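Local coordinates for exopolysaccharide biosynthesis protein (Pantoea stewartii subsp. stewartii DC283, PDB 6TGF), which modifies biofilm exopolysaccharide, probably by hydrolysing it, using a trimeric parallel beta-helix resembling that of bacteriophage tailspikes, at residues 461-466 with 482-487; 179-184 with 224-229; 287-292 with 321-326; 562-567 with 639-644. One frame throughout, in Å; residues are numbered along the deposited sequence.

Contact 1 of 4, residues 461-466 with 482-487; sequences IDALSL and TRQTNL. With EDO (1,2-ethanediol), chain C.
R483 grips D462 side-on through two nitrogens: NE reaches OD1 at 3.1 Å and NH2 reaches OD2 at 3.2 Å. Both oxygens lie close to the guanidinium plane, whereas the carboxylate is turned 61° against it and is met from above its own plane. The bend of the arginine at chi3 (-60°) turns the NE edge of the head group alongside D462. The pair also belongs to a wider charge network: R483 NH2 reaches D462 of the second subunit, while D462 OD1 receives R483 NH1 of the third. Carboxylates and guanidinium groups of the three subunits thus alternate, and the opposite charges probably favour the gathering.

Backbone bonds run in parallel register on both sides of a corner. R483 N donates to I461 O and A463 N to R483 O; beyond the bend, N486 N meets L464 O at 2.9 Å. A463 and Q484, both in the left-handed helical conformation, turn the two strands at the same level. There a water accepts from L464 N and donates to R483 O, and it also lies 3.0 Å from T485 OG1.

Apolar contact is slighter. L466 and L487 point the same way, CD1 of L466 resting 3.8 Å from CD2 of L487, and I461 CB meets T482 CG2.

Strands paired in parallel register, with corners at matching positions, characterise successive coils of a parallel beta-helix.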
# COMPACT_ATOMS: atom_id res chain seq x y z
N ILE B 461 -0.33 12.97 4.44
CA ILE B 461 -1.55 13.05 3.59
C ILE B 461 -1.12 13.10 2.12
O ILE B 461 -0.75 14.19 1.65
CB ILE B 461 -2.43 14.26 3.99
CG1 ILE B 461 -2.71 14.26 5.50
CG2 ILE B 461 -3.71 14.27 3.17
CD1 ILE B 461 -3.60 15.40 5.97
N ASP B 462 -1.17 11.96 1.43
CA ASP B 462 -0.94 11.83 -0.03
C ASP B 462 -2.28 11.66 -0.74
O ASP B 462 -3.07 10.79 -0.33
CB ASP B 462 -0.04 10.63 -0.36
CG ASP B 462 1.40 10.79 0.09
OD1 ASP B 462 1.88 11.94 0.17
OD2 ASP B 462 2.03 9.75 0.35
N ALA B 463 -2.52 12.47 -1.78
CA ALA B 463 -3.66 12.35 -2.73
C ALA B 463 -4.99 12.41 -1.98
O ALA B 463 -5.86 11.56 -2.24
CB ALA B 463 -3.52 11.08 -3.52
N LEU B 464 -5.15 13.38 -1.07
CA LEU B 464 -6.47 13.73 -0.48
C LEU B 464 -7.16 14.73 -1.42
O LEU B 464 -6.50 15.69 -1.84
CB LEU B 464 -6.29 14.32 0.93
CG LEU B 464 -7.58 14.65 1.68
CD1 LEU B 464 -8.40 13.40 1.95
CD2 LEU B 464 -7.28 15.37 2.98
N SER B 465 -8.42 14.46 -1.75
CA SER B 465 -9.28 15.34 -2.59
C SER B 465 -10.50 15.77 -1.78
O SER B 465 -11.27 14.89 -1.35
CB SER B 465 -9.68 14.66 -3.87
OG SER B 465 -8.54 14.38 -4.67
N LEU B 466 -10.65 17.08 -1.56
CA LEU B 466 -11.89 17.71 -1.02
C LEU B 466 -12.52 18.53 -2.16
O LEU B 466 -11.85 19.45 -2.65
CB LEU B 466 -11.54 18.59 0.18
CG LEU B 466 -10.76 17.90 1.30
CD1 LEU B 466 -10.23 18.92 2.29
CD2 LEU B 466 -11.61 16.87 2.01
N THR B 482 2.28 16.73 3.54
CA THR B 482 1.26 16.49 2.47
C THR B 482 1.89 16.52 1.08
O THR B 482 2.89 17.24 0.89
CB THR B 482 0.11 17.51 2.57
OG1 THR B 482 0.52 18.74 1.99
CG2 THR B 482 -0.33 17.75 4.00
N ARG B 483 1.30 15.77 0.14
CA ARG B 483 1.60 15.82 -1.31
C ARG B 483 0.30 15.71 -2.11
O ARG B 483 -0.56 14.90 -1.74
CB ARG B 483 2.54 14.68 -1.73
CG ARG B 483 3.94 14.78 -1.15
CD ARG B 483 4.87 13.75 -1.76
NE ARG B 483 4.40 12.39 -1.53
CZ ARG B 483 4.88 11.30 -2.13
NH1 ARG B 483 5.86 11.40 -3.01
NH2 ARG B 483 4.37 10.12 -1.84
N GLN B 484 0.18 16.51 -3.18
CA GLN B 484 -0.89 16.42 -4.21
C GLN B 484 -2.27 16.51 -3.54
O GLN B 484 -3.12 15.64 -3.82
CB GLN B 484 -0.72 15.14 -5.03
CG GLN B 484 -1.34 15.21 -6.41
CD GLN B 484 -1.16 13.94 -7.20
OE1 GLN B 484 -0.31 13.85 -8.08
NE2 GLN B 484 -1.95 12.93 -6.87
N THR B 485 -2.48 17.52 -2.69
CA THR B 485 -3.80 17.86 -2.10
C THR B 485 -4.64 18.56 -3.18
O THR B 485 -4.17 19.59 -3.71
CB THR B 485 -3.67 18.72 -0.84
OG1 THR B 485 -2.79 18.05 0.06
CG2 THR B 485 -4.99 18.98 -0.16
N ASN B 486 -5.81 18.00 -3.50
CA ASN B 486 -6.72 18.49 -4.57
C ASN B 486 -7.95 19.14 -3.93
O ASN B 486 -8.82 18.39 -3.46
CB ASN B 486 -7.11 17.36 -5.52
CG ASN B 486 -8.11 17.78 -6.57
OD1 ASN B 486 -9.04 17.04 -6.89
ND2 ASN B 486 -7.95 18.98 -7.11
N LEU B 487 -8.00 20.47 -3.91
CA LEU B 487 -9.13 21.27 -3.37
C LEU B 487 -9.88 21.94 -4.53
O LEU B 487 -9.25 22.75 -5.24
CB LEU B 487 -8.59 22.31 -2.38
CG LEU B 487 -7.60 21.79 -1.34
CD1 LEU B 487 -7.04 22.93 -0.51
CD2 LEU B 487 -8.24 20.74 -0.45
C1 EDO C . -4.14 21.24 -7.01
O1 EDO C . -5.11 20.30 -7.41
C2 EDO C . -4.70 22.59 -6.74
O2 EDO C . -5.68 22.60 -5.71
O HOH W 1 -3.05 15.12 -0.27

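Contact 2 of 4, residues 179-184 with 224-229; sequences TRPLFE and FHWRRV
P181 and R180 bring the loop 179-184 against the aromatic side chains of F224 and W226, at one end of strand 224-228 in a mixed five-stranded sheet. Two CH-pi contacts and one indole hydrogen bond make the join. F224 has CG between the backbone N and the carbonyl carbon (chi1 67°), which turns its ring to the loop. R180 CA sits over the centre of that ring, 3.8 Å from the centroid, and R180 CB continues the cover toward CE2.

P181 fits between the two aromatics. Its CD approaches F224 CD1 at 3.5 Å, the two side chains crossing at a slant, while CG lies over one face of the W226 six-membered ring, 3.9 Å from its centroid and offset to the rim. P181 CB completes this overlap near CH2 of the indole.

T179 OG1 turns to D175 O, and F204 of strand 202-207 also packs on W226. The indole is oriented (chi1 -61°) with its nitrogen edge to the loop, where W226 NE1 donates to T179 O at 2.9 Å, the carbonyl oxygen lying only 3° out of the ring plane.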
# COMPACT_ATOMS: atom_id res chain seq x y z
N THR B 179 -35.07 -35.70 18.78
CA THR B 179 -34.66 -37.05 18.29
C THR B 179 -33.50 -37.58 19.14
O THR B 179 -32.38 -37.08 18.96
CB THR B 179 -34.27 -37.00 16.81
OG1 THR B 179 -35.36 -36.45 16.07
CG2 THR B 179 -33.90 -38.36 16.26
N ARG B 180 -33.76 -38.55 20.02
CA ARG B 180 -32.71 -39.26 20.79
C ARG B 180 -31.90 -40.13 19.83
O ARG B 180 -32.48 -40.85 19.03
CB ARG B 180 -33.33 -40.11 21.91
CG ARG B 180 -32.33 -41.00 22.64
CD ARG B 180 -32.93 -41.66 23.87
NE ARG B 180 -32.53 -40.99 25.10
CZ ARG B 180 -31.64 -41.45 25.98
NH1 ARG B 180 -31.03 -42.60 25.79
NH2 ARG B 180 -31.37 -40.74 27.07
N PRO B 181 -30.54 -40.06 19.86
CA PRO B 181 -29.72 -40.98 19.07
C PRO B 181 -30.00 -42.44 19.42
O PRO B 181 -30.30 -42.72 20.56
CB PRO B 181 -28.27 -40.61 19.44
CG PRO B 181 -28.36 -39.20 20.00
CD PRO B 181 -29.74 -39.09 20.61
N LEU B 182 -29.89 -43.34 18.43
CA LEU B 182 -30.04 -44.81 18.62
C LEU B 182 -28.93 -45.32 19.54
O LEU B 182 -29.22 -46.15 20.41
CB LEU B 182 -30.00 -45.52 17.26
CG LEU B 182 -31.26 -45.42 16.41
CD1 LEU B 182 -31.06 -46.08 15.06
CD2 LEU B 182 -32.46 -46.03 17.12
N PHE B 183 -27.70 -44.82 19.33
CA PHE B 183 -26.48 -45.22 20.08
C PHE B 183 -25.44 -44.09 20.02
O PHE B 183 -25.61 -43.15 19.22
CB PHE B 183 -25.92 -46.52 19.51
CG PHE B 183 -25.76 -46.54 18.01
CD1 PHE B 183 -24.64 -45.99 17.41
CD2 PHE B 183 -26.74 -47.09 17.20
CE1 PHE B 183 -24.50 -46.00 16.03
CE2 PHE B 183 -26.60 -47.10 15.82
CZ PHE B 183 -25.48 -46.55 15.24
N GLU B 184 -24.41 -44.20 20.86
CA GLU B 184 -23.26 -43.26 20.91
C GLU B 184 -22.50 -43.33 19.58
O GLU B 184 -21.97 -44.42 19.26
CB GLU B 184 -22.34 -43.60 22.09
CG GLU B 184 -21.18 -42.64 22.28
CD GLU B 184 -21.57 -41.25 22.77
OE1 GLU B 184 -22.50 -41.15 23.60
OE2 GLU B 184 -20.94 -40.28 22.33
N PHE B 224 -29.25 -36.10 25.94
CA PHE B 224 -28.49 -36.36 24.68
C PHE B 224 -28.20 -35.04 23.96
O PHE B 224 -28.79 -34.00 24.33
CB PHE B 224 -29.27 -37.31 23.76
CG PHE B 224 -30.54 -36.72 23.20
CD1 PHE B 224 -30.52 -35.96 22.04
CD2 PHE B 224 -31.76 -36.93 23.83
CE1 PHE B 224 -31.69 -35.42 21.53
CE2 PHE B 224 -32.93 -36.39 23.32
CZ PHE B 224 -32.89 -35.64 22.16
N HIS B 225 -27.33 -35.11 22.95
CA HIS B 225 -27.02 -33.98 22.03
C HIS B 225 -26.49 -34.53 20.70
O HIS B 225 -26.16 -35.73 20.64
CB HIS B 225 -26.03 -33.00 22.69
CG HIS B 225 -24.61 -33.46 22.68
ND1 HIS B 225 -24.06 -34.20 23.71
CD2 HIS B 225 -23.62 -33.27 21.78
CE1 HIS B 225 -22.80 -34.45 23.44
NE2 HIS B 225 -22.50 -33.89 22.27
N TRP B 226 -26.44 -33.66 19.69
CA TRP B 226 -25.84 -33.93 18.36
C TRP B 226 -24.72 -32.92 18.12
O TRP B 226 -24.97 -31.71 18.29
CB TRP B 226 -26.91 -33.85 17.26
CG TRP B 226 -28.02 -34.85 17.42
CD1 TRP B 226 -29.18 -34.66 18.11
CD2 TRP B 226 -28.08 -36.17 16.87
NE1 TRP B 226 -29.95 -35.79 18.03
CE2 TRP B 226 -29.31 -36.73 17.28
CE3 TRP B 226 -27.22 -36.95 16.08
CZ2 TRP B 226 -29.69 -38.02 16.92
CZ3 TRP B 226 -27.60 -38.22 15.73
CH2 TRP B 226 -28.82 -38.75 16.15
N ARG B 227 -23.53 -33.40 17.75
CA ARG B 227 -22.34 -32.56 17.45
C ARG B 227 -22.16 -32.51 15.93
O ARG B 227 -22.09 -33.58 15.30
CB ARG B 227 -21.10 -33.12 18.16
CG ARG B 227 -19.79 -32.43 17.80
CD ARG B 227 -18.70 -32.58 18.86
NE ARG B 227 -19.01 -33.62 19.84
CZ ARG B 227 -19.17 -33.43 21.16
NH1 ARG B 227 -19.03 -32.23 21.70
NH2 ARG B 227 -19.46 -34.46 21.94
N ARG B 228 -22.11 -31.29 15.37
CA ARG B 228 -21.90 -31.04 13.92
C ARG B 228 -20.52 -31.58 13.52
O ARG B 228 -19.55 -31.34 14.28
CB ARG B 228 -22.00 -29.55 13.61
CG ARG B 228 -21.95 -29.21 12.13
CD ARG B 228 -22.06 -27.73 11.85
NE ARG B 228 -23.09 -27.47 10.85
CZ ARG B 228 -24.31 -27.02 11.11
NH1 ARG B 228 -24.70 -26.74 12.34
NH2 ARG B 228 -25.16 -26.84 10.11
N VAL B 229 -20.44 -32.30 12.40
CA VAL B 229 -19.16 -32.76 11.79
C VAL B 229 -18.59 -31.57 11.00
O VAL B 229 -19.15 -31.25 9.93
CB VAL B 229 -19.34 -34.00 10.90
CG1 VAL B 229 -18.03 -34.45 10.28
CG2 VAL B 229 -19.99 -35.15 11.66

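Contact 3 of 4, residues 287-292 with 321-326; sequences EEQRRF and EVSARW. With EDO (1,2-ethanediol), chain D.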
# COMPACT_ATOMS: atom_id res chain seq x y z
N GLU B 287 -18.94 -4.37 28.39
CA GLU B 287 -18.45 -4.44 29.80
C GLU B 287 -17.28 -5.43 29.89
O GLU B 287 -16.15 -4.96 30.13
CB GLU B 287 -19.58 -4.78 30.77
CG GLU B 287 -20.62 -3.68 30.89
CD GLU B 287 -21.73 -3.69 29.85
OE1 GLU B 287 -22.15 -4.80 29.45
OE2 GLU B 287 -22.18 -2.60 29.45
N GLU B 288 -17.54 -6.73 29.72
CA GLU B 288 -16.49 -7.79 29.79
C GLU B 288 -15.41 -7.51 28.73
O GLU B 288 -15.76 -7.45 27.54
CB GLU B 288 -17.07 -9.19 29.61
CG GLU B 288 -17.31 -9.93 30.92
CD GLU B 288 -16.77 -11.36 30.98
OE1 GLU B 288 -16.03 -11.76 30.06
OE2 GLU B 288 -17.10 -12.06 31.95
N GLN B 289 -14.17 -7.33 29.18
CA GLN B 289 -12.98 -7.04 28.33
C GLN B 289 -12.46 -8.36 27.75
O GLN B 289 -12.12 -9.25 28.54
CB GLN B 289 -11.90 -6.35 29.17
CG GLN B 289 -11.25 -5.16 28.47
CD GLN B 289 -10.33 -4.40 29.41
OE1 GLN B 289 -10.78 -3.67 30.29
NE2 GLN B 289 -9.03 -4.58 29.22
N ARG B 290 -12.40 -8.46 26.42
CA ARG B 290 -11.97 -9.69 25.69
C ARG B 290 -10.72 -9.37 24.86
O ARG B 290 -10.32 -8.20 24.80
CB ARG B 290 -13.11 -10.21 24.81
CG ARG B 290 -14.32 -10.67 25.60
CD ARG B 290 -15.39 -11.23 24.69
NE ARG B 290 -16.65 -11.49 25.35
CZ ARG B 290 -17.55 -10.57 25.68
NH1 ARG B 290 -17.34 -9.29 25.42
NH2 ARG B 290 -18.67 -10.94 26.28
N ARG B 291 -10.11 -10.41 24.26
CA ARG B 291 -8.91 -10.29 23.39
C ARG B 291 -9.35 -9.93 21.97
O ARG B 291 -8.87 -8.92 21.44
CB ARG B 291 -8.12 -11.60 23.39
CG ARG B 291 -7.28 -11.84 24.64
CD ARG B 291 -5.79 -11.61 24.46
NE ARG B 291 -5.19 -12.36 23.36
CZ ARG B 291 -3.89 -12.39 23.08
NH1 ARG B 291 -3.02 -11.72 23.83
NH2 ARG B 291 -3.45 -13.10 22.06
N PHE B 292 -10.25 -10.74 21.39
CA PHE B 292 -10.61 -10.72 19.95
C PHE B 292 -12.11 -10.43 19.75
O PHE B 292 -12.95 -10.96 20.51
CB PHE B 292 -10.27 -12.07 19.30
CG PHE B 292 -9.04 -12.06 18.43
CD1 PHE B 292 -7.80 -11.72 18.94
CD2 PHE B 292 -9.13 -12.41 17.09
CE1 PHE B 292 -6.67 -11.72 18.13
CE2 PHE B 292 -8.01 -12.41 16.28
CZ PHE B 292 -6.78 -12.06 16.80
N GLU B 321 -21.92 -3.52 20.00
CA GLU B 321 -21.26 -2.92 21.18
C GLU B 321 -20.19 -3.89 21.70
O GLU B 321 -20.52 -4.74 22.54
CB GLU B 321 -22.28 -2.62 22.29
CG GLU B 321 -23.19 -1.45 21.97
CD GLU B 321 -22.58 -0.08 22.21
OE1 GLU B 321 -21.36 0.00 22.42
OE2 GLU B 321 -23.34 0.91 22.20
N VAL B 322 -18.96 -3.77 21.19
CA VAL B 322 -17.83 -4.70 21.49
C VAL B 322 -16.89 -4.04 22.50
O VAL B 322 -16.91 -2.80 22.63
CB VAL B 322 -17.09 -5.12 20.21
CG1 VAL B 322 -18.05 -5.67 19.16
CG2 VAL B 322 -16.25 -3.99 19.62
N SER B 323 -16.09 -4.86 23.19
CA SER B 323 -15.01 -4.45 24.12
C SER B 323 -13.86 -5.46 24.01
O SER B 323 -13.77 -6.36 24.86
CB SER B 323 -15.52 -4.33 25.53
OG SER B 323 -14.47 -3.99 26.42
N ALA B 324 -13.02 -5.30 22.97
CA ALA B 324 -11.89 -6.21 22.64
C ALA B 324 -10.63 -5.39 22.33
O ALA B 324 -10.77 -4.25 21.84
CB ALA B 324 -12.28 -7.09 21.47
N ARG B 325 -9.45 -5.96 22.59
CA ARG B 325 -8.13 -5.34 22.30
C ARG B 325 -7.90 -5.34 20.78
O ARG B 325 -7.43 -4.32 20.26
CB ARG B 325 -7.00 -6.08 23.03
CG ARG B 325 -5.63 -5.45 22.84
CD ARG B 325 -4.59 -5.99 23.80
NE ARG B 325 -3.24 -5.46 23.57
CZ ARG B 325 -2.81 -4.26 23.93
NH1 ARG B 325 -3.61 -3.39 24.53
NH2 ARG B 325 -1.56 -3.91 23.66
N TRP B 326 -8.22 -6.46 20.11
CA TRP B 326 -8.09 -6.63 18.64
C TRP B 326 -9.49 -6.75 18.01
O TRP B 326 -10.29 -7.57 18.51
CB TRP B 326 -7.22 -7.85 18.31
CG TRP B 326 -5.77 -7.65 18.60
CD1 TRP B 326 -4.86 -7.01 17.81
CD2 TRP B 326 -5.05 -8.08 19.76
NE1 TRP B 326 -3.62 -7.02 18.40
CE2 TRP B 326 -3.71 -7.67 19.60
CE3 TRP B 326 -5.40 -8.77 20.93
CZ2 TRP B 326 -2.73 -7.93 20.56
CZ3 TRP B 326 -4.43 -9.03 21.87
CH2 TRP B 326 -3.11 -8.61 21.69
C1 EDO D . 0.81 -7.33 22.65
O1 EDO D . -0.04 -6.32 22.15
C2 EDO D . 0.40 -8.70 22.23
O2 EDO D . 1.46 -9.63 22.13
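R291 O accepts the backbone N-H of W326 at 2.9 Å, with an angle of 166° at the hydrogen. One residue earlier R290 O takes a longer bond from R325 N, 3.3 Å, with the donor tilted from the carbonyl plane, and R290 N in turn donates to S323 O at 3.0 Å. These bonds place R290 beside A324 and F292 beside W326 as parallel bridges.

Both segments bend here, at R291 and at R325 with W326, so the contact follows a corner between neighbouring coils of the parallel beta-helix, on its surface. Side chains along the corner follow the same register. R291, bent at chi2 and chi3, runs alongside W326, and its guanidinium presents a face to the indole rim: W326 CZ3 lies 3.6 Å from R291 CZ, with the two planes 64° apart. F292 crosses W326 at a slant, CE1 approaching CB at 3.9 Å, and the rings make an oblique pair with planes 41° apart. R325 CG covers one face of the indole of its sequence neighbour.

W326 also stacks with F357, and Y304 and F305 of the third subunit meet it edge-to-face, which places this corner at the trimer interface. R290 stretches away to F285 O through NH1. R325 NH2 donates to O1 of a 1,2-ethanediol, probably from the crystallisation liquor, at 3.2 Å.

Contact 4 of 4, residues 562-567 with 639-644; sequences EVFGQS and SAAIMI
E562 and M643 form a hydrogen-bonded antiparallel pair: E562 N donates to M643 O, and M643 N returns a bond to E562 O at 2.9 Å. With CG anti to the backbone N (chi1 176°) and the chain extended beyond it, the glutamate runs alongside M643, whose chi3 bend brings CE against the carboxylate carbon CD. OE1 has a salt bridge to R590 and OE2 one to K645 of the second subunit.

V563 faces the other side of the sheet, opposite I642 in a non-hydrogen-bonded pair. Its CG1, anti to the backbone N, touches A640 CB at 3.8 Å and comes within 4.4 Å of I642 CD1.

F564 pairs with A641 through two backbone bonds, F564 N to A641 O and A641 N to F564 O. Its CB lies beside M643 CE, so the methionine methyl bridges E562 and F564 along one face, while A641 CB lies at the phenyl edge.

G565 follows with a positive phi (116°), a conformation suited to glycine, its CA 4.0 Å from S639 O.

Strand 558-564 lies between 637-646 and 589-597 in an antiparallel sheet, and strand 534-537 flanks 637-646 on its other edge.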
# COMPACT_ATOMS: atom_id res chain seq x y z
N GLU B 562 18.92 37.39 -9.23
CA GLU B 562 20.36 37.31 -8.91
C GLU B 562 21.05 36.44 -9.97
O GLU B 562 20.76 35.23 -10.02
CB GLU B 562 20.57 36.73 -7.51
CG GLU B 562 22.03 36.53 -7.14
CD GLU B 562 22.25 35.84 -5.80
OE1 GLU B 562 23.42 35.58 -5.46
OE2 GLU B 562 21.26 35.55 -5.11
N VAL B 563 21.93 37.05 -10.78
CA VAL B 563 22.86 36.32 -11.69
C VAL B 563 24.14 36.03 -10.90
O VAL B 563 25.05 36.88 -10.90
CB VAL B 563 23.15 37.12 -12.98
CG1 VAL B 563 24.09 36.37 -13.92
CG2 VAL B 563 21.87 37.51 -13.70
N PHE B 564 24.17 34.88 -10.22
CA PHE B 564 25.31 34.43 -9.38
C PHE B 564 26.40 33.83 -10.28
O PHE B 564 26.05 33.12 -11.24
CB PHE B 564 24.85 33.42 -8.33
CG PHE B 564 25.96 32.88 -7.47
CD1 PHE B 564 26.56 33.69 -6.51
CD2 PHE B 564 26.42 31.58 -7.62
CE1 PHE B 564 27.59 33.20 -5.72
CE2 PHE B 564 27.45 31.09 -6.83
CZ PHE B 564 28.03 31.91 -5.88
N GLY B 565 27.66 34.10 -9.95
CA GLY B 565 28.84 33.75 -10.77
C GLY B 565 29.56 35.00 -11.24
O GLY B 565 29.07 36.11 -10.94
N GLN B 566 30.68 34.85 -11.96
CA GLN B 566 31.56 35.99 -12.34
C GLN B 566 32.04 35.85 -13.79
O GLN B 566 31.93 34.75 -14.36
CB GLN B 566 32.76 36.06 -11.39
CG GLN B 566 33.73 34.90 -11.55
CD GLN B 566 35.08 35.23 -10.96
OE1 GLN B 566 35.29 35.14 -9.75
NE2 GLN B 566 36.02 35.61 -11.81
N SER B 567 32.56 36.95 -14.34
CA SER B 567 33.30 37.03 -15.63
C SER B 567 34.79 36.75 -15.38
O SER B 567 35.27 37.10 -14.29
CB SER B 567 33.08 38.36 -16.30
OG SER B 567 33.95 38.53 -17.41
N SER B 639 30.06 30.04 -16.10
CA SER B 639 28.85 29.48 -15.45
C SER B 639 28.20 30.54 -14.55
O SER B 639 28.83 30.95 -13.56
CB SER B 639 29.19 28.24 -14.66
OG SER B 639 30.23 28.49 -13.73
N ALA B 640 26.98 30.96 -14.90
CA ALA B 640 26.17 31.95 -14.15
C ALA B 640 24.82 31.33 -13.77
O ALA B 640 24.05 30.98 -14.68
CB ALA B 640 25.99 33.20 -14.97
N ALA B 641 24.56 31.20 -12.46
CA ALA B 641 23.33 30.61 -11.89
C ALA B 641 22.28 31.71 -11.69
O ALA B 641 22.60 32.71 -11.03
CB ALA B 641 23.65 29.90 -10.59
N ILE B 642 21.08 31.52 -12.25
CA ILE B 642 19.93 32.46 -12.11
C ILE B 642 19.13 32.04 -10.86
O ILE B 642 18.64 30.89 -10.83
CB ILE B 642 19.06 32.49 -13.38
CG1 ILE B 642 19.66 33.37 -14.48
CG2 ILE B 642 17.64 32.94 -13.06
CD1 ILE B 642 21.14 33.19 -14.71
N MET B 643 19.02 32.93 -9.88
CA MET B 643 18.30 32.71 -8.60
C MET B 643 17.43 33.94 -8.32
O MET B 643 17.93 35.06 -8.48
CB MET B 643 19.29 32.46 -7.47
CG MET B 643 20.18 31.25 -7.73
SD MET B 643 21.40 30.90 -6.44
CE MET B 643 22.24 32.48 -6.36
N ILE B 644 16.16 33.72 -7.95
CA ILE B 644 15.09 34.76 -7.98
C ILE B 644 14.41 34.84 -6.61
O ILE B 644 14.19 33.79 -5.99
CB ILE B 644 14.09 34.46 -9.12
CG1 ILE B 644 14.80 34.27 -10.46
CG2 ILE B 644 13.02 35.54 -9.18
CD1 ILE B 644 13.89 33.88 -11.60

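In the fold
The four contacts are strung along an elongated chain in the order 2, 3, 1, 4, with neighbouring centres 34 to 35 Å apart. Contacts 3 and 1 sample the same beta-helix at two levels, their nearest atoms about 24 Å apart. Contact 2 belongs to a mixed sheet toward the N-terminal end and contact 4 to an antiparallel sheet beyond the helix; their centres lie 93 Å apart, on opposite sides of the chain's centre. Trimerisation involves three: contacts 1 and 4 meet both other subunits, contact 3 the third, whereas contact 2 is touched by no other chain. Ethanediol is bound at contacts 1 and 3 and also lies about 5 Å from the E562 side chain.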